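Local coordinates for protein sulfotransferase (Alicyclobacillus acidocaldarius subsp. acidocaldarius, PDB 3RNL) that probably transfers a sulfuryl group from a nucleotide donor to an acceptor, using an alpha/beta fold related to that of P-loop NTPases, at residues 15-20 with 89-94; 117-122 with 165-170; 19-24 with 113-118; 127-132 with 156-161. All coordinates share one frame; numbering follows the deposited sequence.

Contact 1 of 4, residues 15-20 with 89-94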
loop_
_atom_site.group_PDB
_atom_site.type_symbol
_atom_site.label_atom_id
_atom_site.label_comp_id
_atom_site.label_asym_id
_atom_site.label_seq_id
_atom_site.Cartn_x
_atom_site.Cartn_y
_atom_site.Cartn_z
ATOM N N GLY A 15 0.792 -1.737 -1.054
ATOM C CA GLY A 15 0.707 -0.545 -0.212
ATOM C C GLY A 15 1.654 0.481 -0.796
ATOM O O GLY A 15 2.195 0.258 -1.889
ATOM N N ALA A 16 1.932 1.541 -0.043
ATOM C CA ALA A 16 1.355 1.703 1.280
ATOM C C ALA A 16 0.000 2.402 1.170
ATOM O O ALA A 16 -0.356 2.905 0.105
ATOM C CB ALA A 16 2.304 2.543 2.158
ATOM N N ALA A 17 -0.708 2.509 2.291
ATOM C CA ALA A 17 -2.038 3.122 2.295
ATOM C C ALA A 17 -1.909 4.637 2.129
ATOM O O ALA A 17 -1.022 5.242 2.720
ATOM C CB ALA A 17 -2.769 2.791 3.603
ATOM N N LYS A 18 -2.815 5.233 1.348
ATOM C CA LYS A 18 -2.826 6.675 1.042
ATOM C C LYS A 18 -1.587 7.134 0.258
ATOM O O LYS A 18 -1.168 8.296 0.343
ATOM C CB LYS A 18 -3.035 7.534 2.311
ATOM C CG LYS A 18 -4.223 7.107 3.178
ATOM C CD LYS A 18 -5.497 6.933 2.354
ATOM C CE LYS A 18 -5.951 8.228 1.697
ATOM N NZ LYS A 18 -7.196 8.002 0.867
ATOM N N CYS A 19 -0.978 6.183 -0.445
ATOM C CA CYS A 19 0.139 6.429 -1.369
ATOM C C CYS A 19 -0.169 6.488 -2.871
ATOM O O CYS A 19 0.750 6.457 -3.685
ATOM C CB CYS A 19 1.331 5.528 -1.050
ATOM S SG CYS A 19 1.943 5.911 0.632
ATOM N N GLY A 20 -1.442 6.430 -3.241
ATOM C CA GLY A 20 -1.817 6.583 -4.639
ATOM C C GLY A 20 -1.907 5.286 -5.422
ATOM O O GLY A 20 -1.991 5.304 -6.656
ATOM N N ALA A 89 -4.663 -6.085 -5.163
ATOM C CA ALA A 89 -4.205 -4.918 -4.396
ATOM C C ALA A 89 -4.880 -4.791 -3.040
ATOM O O ALA A 89 -6.093 -4.593 -2.976
ATOM C CB ALA A 89 -4.472 -3.639 -5.194
ATOM N N SER A 90 -4.089 -4.851 -1.973
ATOM C CA SER A 90 -4.581 -4.552 -0.613
ATOM C C SER A 90 -3.516 -3.714 0.081
ATOM O O SER A 90 -2.372 -4.160 0.209
ATOM C CB SER A 90 -4.790 -5.860 0.173
ATOM O OG SER A 90 -5.840 -6.632 -0.387
ATOM N N VAL A 91 -3.878 -2.517 0.543
ATOM C CA VAL A 91 -2.872 -1.543 0.954
ATOM C C VAL A 91 -2.174 -1.809 2.289
ATOM O O VAL A 91 -1.139 -1.204 2.557
ATOM C CB VAL A 91 -3.430 -0.113 0.946
ATOM C CG1 VAL A 91 -3.864 0.264 -0.467
ATOM C CG2 VAL A 91 -4.568 0.009 1.941
ATOM N N PHE A 92 -2.725 -2.673 3.142
ATOM C CA PHE A 92 -2.017 -3.015 4.365
ATOM C C PHE A 92 -1.186 -4.306 4.270
ATOM O O PHE A 92 -0.639 -4.780 5.259
ATOM C CB PHE A 92 -2.944 -2.978 5.589
ATOM C CG PHE A 92 -3.547 -1.618 5.822
ATOM C CD1 PHE A 92 -2.744 -0.551 6.206
ATOM C CD2 PHE A 92 -4.902 -1.395 5.633
ATOM C CE1 PHE A 92 -3.301 0.725 6.419
ATOM C CE2 PHE A 92 -5.453 -0.130 5.840
ATOM C CZ PHE A 92 -4.645 0.928 6.231
ATOM N N TYR A 93 -1.125 -4.888 3.078
ATOM C CA TYR A 93 -0.196 -6.000 2.861
ATOM C C TYR A 93 1.234 -5.613 3.273
ATOM O O TYR A 93 1.975 -6.428 3.814
ATOM C CB TYR A 93 -0.218 -6.393 1.387
ATOM C CG TYR A 93 -1.312 -7.354 0.966
ATOM C CD1 TYR A 93 -2.000 -8.126 1.892
ATOM C CD2 TYR A 93 -1.610 -7.527 -0.382
ATOM C CE1 TYR A 93 -2.978 -9.035 1.492
ATOM C CE2 TYR A 93 -2.585 -8.429 -0.795
ATOM C CZ TYR A 93 -3.252 -9.184 0.148
ATOM O OH TYR A 93 -4.206 -10.074 -0.259
ATOM N N LEU A 94 1.620 -4.369 3.023
ATOM C CA LEU A 94 2.980 -3.921 3.351
ATOM C C LEU A 94 3.167 -3.861 4.871
ATOM O O LEU A 94 4.224 -4.201 5.424
ATOM C CB LEU A 94 3.206 -2.536 2.728
ATOM C CG LEU A 94 4.598 -1.945 3.006
ATOM C CD1 LEU A 94 5.725 -2.829 2.414
ATOM C CD2 LEU A 94 4.698 -0.509 2.464
HETATM O O HOH W 1 0.041 0.531 4.307
#
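Ala-17 meets Val-91 and Phe-92 with its single methyl, which points at the 89-94 segment. Its CB lies 3.5 Å from Phe-92 CE1 and 3.7 Å from Val-91 CG2, approaching the ring obliquely. The two partners are packed together: Val-91 CG2 stands 3.9 Å above one face of the Phe-92 ring, nearer its edge than its centre. In Phe-92, CG is anti to the carbonyl carbon (chi1 -61°), which brings the ring back to the Ala-17 methyl although CB leaves the backbone in the other direction. A separate apolar touch joins Ala-16 CB to Leu-94 CD2 at 3.9 Å. Loop 15-20 follows strand 11-13 and leads into helix 21-29, the position and sequence pattern of the phosphosulfate-binding loop of sulfotransferases, the counterpart of the P-loop; no nucleotide is present to confirm that role here. The loop turns with a cis peptide before Ala-16 and a type II turn from Ala-16 to Cys-19, while Ser-90 to Tyr-93 form a type I turn. Gly-15 adopts phi 142° and psi -167°, a conformation suited to glycine, and its CA comes within 3.4 Å of Val-91 O. Val-91 O also accepts a hydrogen bond from a water 2.7 Å away, and that water accepts one from Ala-17 N at 2.9 Å, so the two backbones are bridged by solvent instead of bonding directly. Gly-15 N, buried here, has no polar partner in the model. His-43 NE2 and Glu-41 OE1 hold the 90-93 turn from outside, bonding Phe-92 N and Val-91 N respectively.

Contact 2 of 4, residues 117-122 with 165-170; sequences RNPVDR and GLYAAQ
Tyr-167 OH donates a hydrogen bond to Arg-117 O, 2.7 Å away, with a C=O...OH angle of 141° and the donor in the carbonyl plane on a lone pair. The same hydroxyl is 3.3 Å from Arg-122 CD, which lies at the edge of the tyrosine ring, and the guanidinium plane stands 81° to that ring. Alongside, Pro-119 CB rests 3.6 Å from Gly-165 O, and Pro-119 CD is 4.1 Å from Tyr-167 CE2. Gly-165 O in turn sits 3.6 Å above the centre of the Tyr-167 ring, so this aromatic is bounded on a face as well as at its rim. Sequence and position mark 117-122 as the Arg-Asn-Pro segment that links strand 111-116 to helix 119-132; in related sulfotransferases this region helps hold the 3'-phosphate of the nucleotide donor, though none is bound here. Asn-118 is the N-cap: its OD1 accepts from Val-120 N at 3.0 Å, the donor tilted out of the carbonyl plane. Farther out, the Arg-122 chain, bent at chi2 and chi3, carries its guanidinium to Ala-17 O and Tyr-161 O, while Arg-117 NH1 bonds Lys-18 O and its cation meets the Phe-188 ring.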
loop_
_atom_site.group_PDB
_atom_site.type_symbol
_atom_site.label_atom_id
_atom_site.label_comp_id
_atom_site.label_asym_id
_atom_site.label_seq_id
_atom_site.Cartn_x
_atom_site.Cartn_y
_atom_site.Cartn_z
ATOM N N ARG A 117 5.061 7.291 -0.126
ATOM C CA ARG A 117 4.901 8.724 -0.166
ATOM C C ARG A 117 5.547 9.295 1.090
ATOM O O ARG A 117 5.612 8.606 2.100
ATOM C CB ARG A 117 3.410 9.003 -0.130
ATOM C CG ARG A 117 3.052 10.427 -0.126
ATOM C CD ARG A 117 1.573 10.519 -0.115
ATOM N NE ARG A 117 1.135 11.882 -0.335
ATOM C CZ ARG A 117 -0.140 12.226 -0.382
ATOM N NH1 ARG A 117 -1.085 11.300 -0.224
ATOM N NH2 ARG A 117 -0.462 13.484 -0.597
ATOM N N ASN A 118 5.959 10.560 1.064
ATOM C CA ASN A 118 6.538 11.164 2.268
ATOM C C ASN A 118 5.574 10.842 3.413
ATOM O O ASN A 118 4.385 11.162 3.345
ATOM C CB ASN A 118 6.607 12.679 2.056
ATOM C CG ASN A 118 7.084 13.450 3.281
ATOM O OD1 ASN A 118 7.098 12.944 4.403
ATOM N ND2 ASN A 118 7.480 14.707 3.054
ATOM N N PRO A 119 6.078 10.184 4.472
ATOM C CA PRO A 119 5.155 9.675 5.500
ATOM C C PRO A 119 4.462 10.785 6.291
ATOM O O PRO A 119 3.446 10.522 6.931
ATOM C CB PRO A 119 6.071 8.859 6.431
ATOM C CG PRO A 119 7.474 9.373 6.153
ATOM C CD PRO A 119 7.455 9.703 4.674
ATOM N N VAL A 120 5.006 11.994 6.259
ATOM C CA VAL A 120 4.320 13.127 6.876
ATOM C C VAL A 120 3.022 13.429 6.100
ATOM O O VAL A 120 1.946 13.585 6.687
ATOM C CB VAL A 120 5.210 14.374 6.901
ATOM C CG1 VAL A 120 4.448 15.548 7.533
ATOM C CG2 VAL A 120 6.489 14.090 7.685
ATOM N N ASP A 121 3.139 13.510 4.772
ATOM C CA ASP A 121 1.977 13.757 3.910
ATOM C C ASP A 121 1.010 12.588 3.937
ATOM O O ASP A 121 -0.205 12.775 3.860
ATOM C CB ASP A 121 2.424 14.031 2.472
ATOM C CG ASP A 121 3.199 15.337 2.358
ATOM O OD1 ASP A 121 2.659 16.380 2.771
ATOM O OD2 ASP A 121 4.343 15.323 1.877
ATOM N N ARG A 122 1.551 11.379 4.009
ATOM C CA ARG A 122 0.711 10.175 4.052
ATOM C C ARG A 122 -0.176 10.196 5.297
ATOM O O ARG A 122 -1.371 9.864 5.238
ATOM C CB ARG A 122 1.575 8.905 4.083
ATOM C CG ARG A 122 0.773 7.609 3.832
ATOM C CD ARG A 122 1.351 6.420 4.596
ATOM N NE ARG A 122 1.065 6.573 6.024
ATOM C CZ ARG A 122 -0.115 6.300 6.576
ATOM N NH1 ARG A 122 -1.120 5.844 5.819
ATOM N NH2 ARG A 122 -0.298 6.492 7.881
ATOM N N GLY A 165 3.536 4.613 8.475
ATOM C CA GLY A 165 4.545 5.362 7.742
ATOM C C GLY A 165 5.982 4.964 8.061
ATOM O O GLY A 165 6.909 5.498 7.430
ATOM N N LEU A 166 6.213 4.031 8.989
ATOM C CA LEU A 166 7.620 3.697 9.173
ATOM C C LEU A 166 7.875 2.536 8.225
ATOM O O LEU A 166 7.918 1.360 8.610
ATOM C CB LEU A 166 7.814 3.237 10.624
ATOM C CG LEU A 166 7.652 4.329 11.695
ATOM C CD1 LEU A 166 7.460 3.751 13.106
ATOM C CD2 LEU A 166 8.875 5.232 11.655
ATOM N N TYR A 167 8.353 2.903 7.043
ATOM C CA TYR A 167 8.358 1.969 5.925
ATOM C C TYR A 167 9.531 1.014 5.965
ATOM O O TYR A 167 9.464 -0.060 5.375
ATOM C CB TYR A 167 8.447 2.704 4.592
ATOM C CG TYR A 167 7.345 3.698 4.281
ATOM C CD1 TYR A 167 5.996 3.371 4.425
ATOM C CD2 TYR A 167 7.670 4.956 3.801
ATOM C CE1 TYR A 167 4.991 4.310 4.095
ATOM C CE2 TYR A 167 6.692 5.893 3.489
ATOM C CZ TYR A 167 5.355 5.559 3.633
ATOM O OH TYR A 167 4.404 6.501 3.296
ATOM N N ALA A 168 10.629 1.436 6.587
ATOM C CA ALA A 168 11.893 0.739 6.352
ATOM C C ALA A 168 11.779 -0.747 6.681
ATOM O O ALA A 168 12.137 -1.607 5.868
ATOM C CB ALA A 168 13.030 1.372 7.149
ATOM N N ALA A 169 11.294 -1.062 7.872
ATOM C CA ALA A 169 11.218 -2.479 8.251
ATOM C C ALA A 169 10.205 -3.247 7.403
ATOM O O ALA A 169 10.366 -4.449 7.164
ATOM C CB ALA A 169 10.881 -2.627 9.742
ATOM N N GLN A 170 9.144 -2.564 6.981
ATOM C CA GLN A 170 8.099 -3.200 6.181
ATOM C C GLN A 170 8.644 -3.563 4.811
ATOM O O GLN A 170 8.412 -4.659 4.306
ATOM C CB GLN A 170 6.909 -2.244 6.005
ATOM C CG GLN A 170 6.328 -1.781 7.351
ATOM C CD GLN A 170 5.232 -0.729 7.168
ATOM O OE1 GLN A 170 4.393 -0.857 6.291
ATOM N NE2 GLN A 170 5.232 0.298 8.014
#

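Contact 3 of 4, residues 19-24 with 113-118; sequences CGTSSL and LIMLRN
Cys-19, in the loop just before helix 21-29, and Arg-117, just past strand 111-116, have the closest pair of CA atoms, 5.4 Å apart. The main side chain is Met-115, modelled as selenomethionine. With CG anti to the backbone N (chi1 -179°), it rises from the strand toward the start of the helix, and the chain then bends at chi3 (25°) so that CE lies under the first turn. There CE is 3.3 Å from Gly-20 O, 3.7 Å from Thr-21 CG2 and 3.6 Å from Leu-24 CB; Met-115 runs antiparallel alongside both Thr-21 and Leu-24. Nearer the strand, Cys-19 O, a buried acceptor with no polar partner in the model, lies 3.2 Å from Met-115 CG. Beside it, Cys-19 SG packs 3.5 Å from Arg-117 CB, at the foot of an extended arginine chain. None of these contacts is a hydrogen bond; they are packing, partly of carbonyl oxygens on the selenomethionine chain. The helix thus lies over one side of the parallel sheet, where strand 111-116 runs between 11-13 and 183-187; Leu-24 continues onto Ile-186 of the latter strand, and both Leu-24 and Met-115 touch Phe-191 of helix 188-193.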
loop_
_atom_site.group_PDB
_atom_site.type_symbol
_atom_site.label_atom_id
_atom_site.label_comp_id
_atom_site.label_asym_id
_atom_site.label_seq_id
_atom_site.Cartn_x
_atom_site.Cartn_y
_atom_site.Cartn_z
ATOM N N CYS A 19 -0.978 6.183 -0.445
ATOM C CA CYS A 19 0.139 6.429 -1.369
ATOM C C CYS A 19 -0.169 6.488 -2.871
ATOM O O CYS A 19 0.750 6.457 -3.685
ATOM C CB CYS A 19 1.331 5.528 -1.050
ATOM S SG CYS A 19 1.943 5.911 0.632
ATOM N N GLY A 20 -1.442 6.430 -3.241
ATOM C CA GLY A 20 -1.817 6.583 -4.639
ATOM C C GLY A 20 -1.907 5.286 -5.422
ATOM O O GLY A 20 -1.991 5.304 -6.656
ATOM N N THR A 21 -1.898 4.152 -4.726
ATOM C CA THR A 21 -1.982 2.866 -5.424
ATOM C C THR A 21 -3.312 2.685 -6.139
ATOM O O THR A 21 -3.415 1.889 -7.070
ATOM C CB THR A 21 -1.742 1.662 -4.501
ATOM O OG1 THR A 21 -2.734 1.643 -3.472
ATOM C CG2 THR A 21 -0.346 1.732 -3.880
ATOM N N SER A 22 -4.335 3.408 -5.696
ATOM C CA SER A 22 -5.635 3.302 -6.342
ATOM C C SER A 22 -5.561 3.713 -7.817
ATOM O O SER A 22 -6.121 3.039 -8.693
ATOM C CB SER A 22 -6.683 4.137 -5.595
ATOM O OG SER A 22 -7.917 4.099 -6.279
ATOM N N SER A 23 -4.873 4.816 -8.096
ATOM C CA SER A 23 -4.711 5.253 -9.476
ATOM C C SER A 23 -3.809 4.289 -10.241
ATOM O O SER A 23 -4.095 3.922 -11.382
ATOM C CB SER A 23 -4.153 6.679 -9.537
ATOM O OG SER A 23 -5.091 7.588 -8.996
ATOM N N LEU A 24 -2.725 3.857 -9.605
ATOM C CA LEU A 24 -1.811 2.934 -10.264
ATOM C C LEU A 24 -2.558 1.672 -10.706
ATOM O O LEU A 24 -2.407 1.193 -11.836
ATOM C CB LEU A 24 -0.656 2.568 -9.329
ATOM C CG LEU A 24 0.335 1.550 -9.894
ATOM C CD1 LEU A 24 1.037 2.145 -11.107
ATOM C CD2 LEU A 24 1.346 1.146 -8.820
ATOM N N LEU A 113 4.686 -4.822 -6.101
ATOM C CA LEU A 113 4.743 -3.371 -6.315
ATOM C C LEU A 113 4.446 -2.642 -5.024
ATOM O O LEU A 113 3.432 -2.909 -4.376
ATOM C CB LEU A 113 3.700 -2.939 -7.361
ATOM C CG LEU A 113 4.060 -3.334 -8.799
ATOM C CD1 LEU A 113 2.872 -3.123 -9.743
ATOM C CD2 LEU A 113 5.264 -2.518 -9.269
ATOM N N ILE A 114 5.323 -1.707 -4.658
ATOM C CA ILE A 114 5.152 -0.922 -3.436
ATOM C C ILE A 114 5.208 0.530 -3.849
ATOM O O ILE A 114 6.107 0.902 -4.596
ATOM C CB ILE A 114 6.338 -1.166 -2.478
ATOM C CG1 ILE A 114 6.376 -2.632 -2.042
ATOM C CG2 ILE A 114 6.268 -0.217 -1.260
ATOM C CD1 ILE A 114 7.644 -3.019 -1.269
HETATM N N MSE A 115 4.261 1.353 -3.387
HETATM C CA MSE A 115 4.356 2.796 -3.654
HETATM C C MSE A 115 4.455 3.526 -2.322
HETATM O O MSE A 115 3.674 3.263 -1.409
HETATM C CB MSE A 115 3.166 3.324 -4.463
HETATM C CG MSE A 115 3.284 4.828 -4.758
HETATM SE SE MSE A 115 2.340 5.379 -6.376
HETATM C CE MSE A 115 1.023 3.976 -6.445
ATOM N N LEU A 116 5.430 4.425 -2.207
ATOM C CA LEU A 116 5.665 5.131 -0.951
ATOM C C LEU A 116 5.549 6.619 -1.155
ATOM O O LEU A 116 5.932 7.152 -2.184
ATOM C CB LEU A 116 7.070 4.817 -0.412
ATOM C CG LEU A 116 7.413 3.336 -0.240
ATOM C CD1 LEU A 116 8.882 3.176 0.192
ATOM C CD2 LEU A 116 6.491 2.676 0.788
ATOM N N ARG A 117 5.061 7.291 -0.126
ATOM C CA ARG A 117 4.901 8.724 -0.166
ATOM C C ARG A 117 5.547 9.295 1.090
ATOM O O ARG A 117 5.612 8.606 2.100
ATOM C CB ARG A 117 3.410 9.003 -0.130
ATOM C CG ARG A 117 3.052 10.427 -0.126
ATOM C CD ARG A 117 1.573 10.519 -0.115
ATOM N NE ARG A 117 1.135 11.882 -0.335
ATOM C CZ ARG A 117 -0.140 12.226 -0.382
ATOM N NH1 ARG A 117 -1.085 11.300 -0.224
ATOM N NH2 ARG A 117 -0.462 13.484 -0.597
ATOM N N ASN A 118 5.959 10.560 1.064
ATOM C CA ASN A 118 6.538 11.164 2.268
ATOM C C ASN A 118 5.574 10.842 3.413
ATOM O O ASN A 118 4.385 11.162 3.345
ATOM C CB ASN A 118 6.607 12.679 2.056
ATOM C CG ASN A 118 7.084 13.450 3.281
ATOM O OD1 ASN A 118 7.098 12.944 4.403
ATOM N ND2 ASN A 118 7.480 14.707 3.054
#

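Contact 4 of 4, residues 127-132 with 156-161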
loop_
_atom_site.group_PDB
_atom_site.type_symbol
_atom_site.label_atom_id
_atom_site.label_comp_id
_atom_site.label_asym_id
_atom_site.label_seq_id
_atom_site.Cartn_x
_atom_site.Cartn_y
_atom_site.Cartn_z
ATOM N N TYR A 127 -5.655 11.047 7.703
ATOM C CA TYR A 127 -6.504 11.887 8.542
ATOM C C TYR A 127 -7.656 12.484 7.726
ATOM O O TYR A 127 -8.825 12.382 8.116
ATOM C CB TYR A 127 -5.680 13.009 9.184
ATOM C CG TYR A 127 -6.545 14.045 9.871
ATOM C CD1 TYR A 127 -7.202 13.748 11.055
ATOM C CD2 TYR A 127 -6.706 15.310 9.329
ATOM C CE1 TYR A 127 -8.013 14.703 11.692
ATOM C CE2 TYR A 127 -7.510 16.264 9.948
ATOM C CZ TYR A 127 -8.156 15.952 11.127
ATOM O OH TYR A 127 -8.959 16.898 11.739
HETATM N N MSE A 128 -7.321 13.107 6.598
HETATM C CA MSE A 128 -8.338 13.729 5.749
HETATM C C MSE A 128 -9.380 12.717 5.288
HETATM O O MSE A 128 -10.569 13.036 5.189
HETATM C CB MSE A 128 -7.696 14.427 4.546
HETATM C CG MSE A 128 -6.879 15.645 4.939
HETATM SE SE MSE A 128 -6.315 16.719 3.401
HETATM C CE MSE A 128 -4.827 15.609 2.799
ATOM N N HIS A 129 -8.926 11.501 5.009
ATOM C CA HIS A 129 -9.815 10.410 4.591
ATOM C C HIS A 129 -10.805 10.090 5.712
ATOM O O HIS A 129 -12.015 9.999 5.474
ATOM C CB HIS A 129 -8.973 9.180 4.234
ATOM C CG HIS A 129 -9.767 7.959 3.870
ATOM N ND1 HIS A 129 -9.342 7.060 2.914
ATOM C CD2 HIS A 129 -10.926 7.457 4.363
ATOM C CE1 HIS A 129 -10.218 6.076 2.812
ATOM N NE2 HIS A 129 -11.188 6.290 3.682
ATOM N N LEU A 130 -10.289 9.938 6.932
ATOM C CA LEU A 130 -11.128 9.643 8.095
ATOM C C LEU A 130 -12.116 10.768 8.386
ATOM O O LEU A 130 -13.260 10.508 8.762
ATOM C CB LEU A 130 -10.264 9.357 9.332
ATOM C CG LEU A 130 -9.434 8.069 9.235
ATOM C CD1 LEU A 130 -8.278 8.083 10.257
ATOM C CD2 LEU A 130 -10.337 6.862 9.431
ATOM N N VAL A 131 -11.685 12.016 8.200
ATOM C CA VAL A 131 -12.581 13.155 8.406
ATOM C C VAL A 131 -13.669 13.200 7.336
ATOM O O VAL A 131 -14.846 13.422 7.636
ATOM C CB VAL A 131 -11.814 14.497 8.404
ATOM C CG1 VAL A 131 -12.788 15.682 8.341
ATOM C CG2 VAL A 131 -10.912 14.598 9.629
ATOM N N ARG A 132 -13.282 12.992 6.085
ATOM C CA ARG A 132 -14.243 13.068 4.980
ATOM C C ARG A 132 -15.343 12.030 5.141
ATOM O O ARG A 132 -16.503 12.268 4.797
ATOM C CB ARG A 132 -13.528 12.874 3.639
ATOM C CG ARG A 132 -14.451 12.752 2.443
ATOM C CD ARG A 132 -13.686 12.902 1.129
ATOM N NE ARG A 132 -12.290 12.474 1.232
ATOM C CZ ARG A 132 -11.267 13.301 1.442
ATOM N NH1 ARG A 132 -10.028 12.825 1.519
ATOM N NH2 ARG A 132 -11.482 14.605 1.580
ATOM N N GLU A 156 -8.539 -0.114 13.143
ATOM C CA GLU A 156 -7.869 -0.504 11.902
ATOM C C GLU A 156 -6.672 0.409 11.588
ATOM O O GLU A 156 -6.556 1.521 12.125
ATOM C CB GLU A 156 -8.861 -0.539 10.743
ATOM C CG GLU A 156 -9.267 0.818 10.244
ATOM C CD GLU A 156 -9.243 0.871 8.724
ATOM O OE1 GLU A 156 -10.297 1.195 8.137
ATOM O OE2 GLU A 156 -8.171 0.582 8.132
ATOM N N PRO A 157 -5.744 -0.076 10.752
ATOM C CA PRO A 157 -4.470 0.636 10.561
ATOM C C PRO A 157 -4.586 1.978 9.846
ATOM O O PRO A 157 -3.614 2.729 9.875
ATOM C CB PRO A 157 -3.591 -0.344 9.758
ATOM C CG PRO A 157 -4.313 -1.642 9.774
ATOM C CD PRO A 157 -5.759 -1.386 10.077
ATOM N N LEU A 158 -5.717 2.288 9.214
ATOM C CA LEU A 158 -5.865 3.629 8.635
ATOM C C LEU A 158 -5.635 4.690 9.708
ATOM O O LEU A 158 -5.152 5.790 9.424
ATOM C CB LEU A 158 -7.244 3.810 7.989
ATOM C CG LEU A 158 -7.468 5.117 7.204
ATOM C CD1 LEU A 158 -6.370 5.351 6.152
ATOM C CD2 LEU A 158 -8.844 5.104 6.545
ATOM N N TRP A 159 -5.970 4.346 10.948
ATOM C CA TRP A 159 -5.784 5.268 12.057
ATOM C C TRP A 159 -4.331 5.364 12.529
ATOM O O TRP A 159 -4.020 6.236 13.354
ATOM C CB TRP A 159 -6.638 4.857 13.262
ATOM C CG TRP A 159 -8.118 4.776 13.036
ATOM C CD1 TRP A 159 -8.831 3.677 12.617
ATOM C CD2 TRP A 159 -9.085 5.801 13.303
ATOM N NE1 TRP A 159 -10.177 3.971 12.581
ATOM C CE2 TRP A 159 -10.359 5.267 12.994
ATOM C CE3 TRP A 159 -8.998 7.118 13.760
ATOM C CZ2 TRP A 159 -11.535 6.007 13.130
ATOM C CZ3 TRP A 159 -10.177 7.859 13.905
ATOM C CH2 TRP A 159 -11.424 7.302 13.583
ATOM N N TYR A 160 -3.420 4.511 12.045
ATOM C CA TYR A 160 -2.130 4.556 12.717
ATOM C C TYR A 160 -1.248 5.430 11.844
ATOM O O TYR A 160 -0.477 4.945 11.005
ATOM C CB TYR A 160 -1.497 3.149 12.704
ATOM C CG TYR A 160 -2.283 1.996 13.323
ATOM C CD1 TYR A 160 -3.454 2.199 14.045
ATOM C CD2 TYR A 160 -1.827 0.691 13.174
ATOM C CE1 TYR A 160 -4.156 1.109 14.592
ATOM C CE2 TYR A 160 -2.510 -0.385 13.708
ATOM C CZ TYR A 160 -3.670 -0.177 14.409
ATOM O OH TYR A 160 -4.327 -1.282 14.924
ATOM N N TYR A 161 -1.169 6.693 12.221
ATOM C CA TYR A 161 -0.561 7.685 11.356
ATOM C C TYR A 161 0.922 7.428 11.274
ATOM O O TYR A 161 1.507 7.442 10.191
ATOM C CB TYR A 161 -0.800 9.075 11.930
ATOM C CG TYR A 161 -2.256 9.445 11.933
ATOM C CD1 TYR A 161 -2.981 9.495 10.753
ATOM C CD2 TYR A 161 -2.907 9.761 13.123
ATOM C CE1 TYR A 161 -4.326 9.831 10.753
ATOM C CE2 TYR A 161 -4.244 10.095 13.132
ATOM C CZ TYR A 161 -4.946 10.139 11.950
ATOM O OH TYR A 161 -6.282 10.479 11.969
#
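Here the last turns of helix 119-132 pack against the 3-10 segment 157-159 and the residues after it, on the way to helix 167-178. Leu-130 CD2 sits over the six-membered ring of Trp-159, 4.0 Å from that centroid and 16° off the normal, a CH-pi contact, while Leu-130 CD1 reaches Tyr-161 OH at 3.6 Å. The other segment supplies a second CH-pi contact: Leu-158 CD2 lies over one face of His-129, 3.8 Å from the ring centroid and 9° off the normal. The same methyl touches Leu-130 CD2 at 3.7 Å, so the two leucines lie alongside, linking both ring contacts. Tyr-161, with CG anti to the carbonyl carbon (chi1 -65°), sends its hydroxyl to the rim of Tyr-127, 3.5 Å from CD1 and in the ring plane. At the start of the 3-10 segment, Leu-158 N bonds Glu-156 OE2 at 3.2 Å, the N-H arriving well out of the carboxylate plane. The polar ends bond outside residues: His-129 ND1 to Lys-18, Trp-159 NE1 to Asp-59, Tyr-161 OH to Ser-143, Tyr-127 OH to Leu-138. Cohesion here therefore rests on dispersion and CH-pi contacts, and the outside bonds would help hold the ring orientations.

In the fold
From the N terminus, residues 15-24 open two loops. Contact 1 closes the shorter at 89-94, joining the turns that follow strands 11-13 and 85-89; contact 3 closes the longer at 113-118, seating the start of helix 21-29 on strand 111-116. Contact 2 starts where contact 3 ends, sharing Arg-117 and Asn-118, and brings helix 119-132 to helix 167-178. Contact 4 falls wholly within the span of contact 2, binding the far end of helix 119-132 to the intervening loop. Cross-links knit the set: Gly-15 and Ala-16 bond the backbone of Met-115, and the 15-20 loop is also tied to contacts 2 and 4. Contacts 3 and 4 do not touch.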